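Local structure of pollen allergen Phl p 6 (Phleum pratense, 6TRK) at residues V14-S17 with F18-A21. The protein is a grass pollen allergen of the Poa p IX/Phl p VI family whose biological role in the plant is not firmly established. The protein carries 1 engineered substitution. Sequence-based numbering, arbitrary orientation.
Sequences VNAS and FRAA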
loop_
_atom_site.group_PDB
_atom_site.type_symbol
_atom_site.label_atom_id
_atom_site.label_comp_id
_atom_site.label_asym_id
_atom_site.label_seq_id
_atom_site.Cartn_x
_atom_site.Cartn_y
_atom_site.Cartn_z
ATOM N N VAL A 14 1.724 4.864 -5.956
ATOM C CA VAL A 14 1.316 4.312 -4.657
ATOM C C VAL A 14 2.342 3.319 -4.142
ATOM O O VAL A 14 2.713 3.327 -2.960
ATOM C CB VAL A 14 -0.085 3.644 -4.798
ATOM C CG1 VAL A 14 -0.423 2.814 -3.558
ATOM C CG2 VAL A 14 -1.168 4.661 -5.023
ATOM N N ASN A 15 2.852 2.459 -5.026
ATOM C CA ASN A 15 3.832 1.463 -4.603
ATOM C C ASN A 15 5.147 2.100 -4.173
ATOM O O ASN A 15 5.721 1.708 -3.158
ATOM C CB ASN A 15 4.021 0.461 -5.746
ATOM C CG ASN A 15 4.419 -0.897 -5.253
ATOM O OD1 ASN A 15 4.600 -1.137 -4.047
ATOM N ND2 ASN A 15 4.524 -1.834 -6.186
ATOM N N ALA A 16 5.605 3.105 -4.895
ATOM C CA ALA A 16 6.852 3.768 -4.545
ATOM C C ALA A 16 6.750 4.468 -3.193
ATOM O O ALA A 16 7.684 4.402 -2.390
ATOM C CB ALA A 16 7.235 4.755 -5.658
ATOM N N SER A 17 5.622 5.139 -2.929
ATOM C CA SER A 17 5.439 5.775 -1.612
ATOM C C SER A 17 5.351 4.742 -0.498
ATOM O O SER A 17 5.868 4.953 0.611
ATOM C CB SER A 17 4.183 6.623 -1.631
ATOM O OG SER A 17 4.299 7.709 -2.502
ATOM N N PHE A 18 4.657 3.615 -0.774
ATOM C CA PHE A 18 4.604 2.512 0.183
ATOM C C PHE A 18 6.005 1.982 0.503
ATOM O O PHE A 18 6.341 1.766 1.665
ATOM C CB PHE A 18 3.656 1.437 -0.403
ATOM C CG PHE A 18 3.716 0.104 0.273
ATOM C CD1 PHE A 18 3.268 -0.076 1.565
ATOM C CD2 PHE A 18 4.151 -1.022 -0.445
ATOM C CE1 PHE A 18 3.279 -1.361 2.149
ATOM C CE2 PHE A 18 4.174 -2.299 0.134
ATOM C CZ PHE A 18 3.732 -2.470 1.426
ATOM N N ARG A 19 6.852 1.810 -0.502
ATOM C CA ARG A 19 8.220 1.356 -0.234
ATOM C C ARG A 19 8.995 2.382 0.593
ATOM O O ARG A 19 9.771 2.017 1.485
ATOM C CB ARG A 19 8.966 1.082 -1.546
ATOM C CG ARG A 19 8.433 -0.072 -2.362
ATOM C CD ARG A 19 9.406 -0.384 -3.508
ATOM N NE ARG A 19 9.381 0.596 -4.595
ATOM C CZ ARG A 19 8.578 0.520 -5.655
ATOM N NH1 ARG A 19 7.700 -0.481 -5.769
ATOM N NH2 ARG A 19 8.639 1.456 -6.590
ATOM N N ALA A 20 8.793 3.672 0.315
ATOM C CA ALA A 20 9.434 4.716 1.133
ATOM C C ALA A 20 8.941 4.669 2.575
ATOM O O ALA A 20 9.716 4.808 3.512
ATOM C CB ALA A 20 9.180 6.082 0.493
ATOM N N ALA A 21 7.655 4.414 2.791
ATOM C CA ALA A 21 7.202 4.276 4.172
ATOM C C ALA A 21 7.840 3.084 4.875
ATOM O O ALA A 21 8.191 3.156 6.066
ATOM C CB ALA A 21 5.678 4.171 4.181
#
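Phe18 N donates to Val14 O at 2.9 Å with an N-H...O angle of 161°, the first of four consecutive i to i+4 bonds that identify these residues as one regular alpha-helical stretch. Arg19 to Asn15, Ala20 to Ala16 and Ala21 to Ser17 repeat the pattern, Ala20 N lying 3.0 Å from Ala16 O. All eight residues belong to helix 2-23, the first helix of the four-helix bundle formed by this predominantly helical allergen.

Beyond the backbone, the main side-chain meeting is that of Arg19 with Asn15 and Ala16. The arginine chain bends at chi3 (-74°) and turns back over the preceding turn, where one guanidinium face looks onto Asn15 O and Ala16 CA, the latter 3.5 Å above its plane. Arg19 NH1 reaches Asn15 CG at 3.3 Å, with the amide and guanidinium planes 54° apart; as Asn15 ND2 and Arg19 NH1 are both donors, their proximity is not a hydrogen bond. Arg19 NH2 passes Ala16 CB at 3.7 Å and forms a salt bridge with Glu12, which anchors the end of the arginine one further turn back.

On the buried side, with CG anti to the backbone N, the Phe18 ring stands off the helix toward the bundle interior; it meets the ring of Phe90, and the side chain also touches Val87, both of helix 82-98, and Phe37 of helix 30-55. Val14 likewise touches both helices, through Phe90 and Asn48, so this face packs into the interior of the bundle. Ser17 OG is hydrogen-bonded to Asn48 ND2, a polar tie to helix 30-55. Where the amide of Asn15 borders the aromatic ring, Asn15 OD1 comes in at the ring edge, near its plane, 3.6 Å from Phe18 CD2.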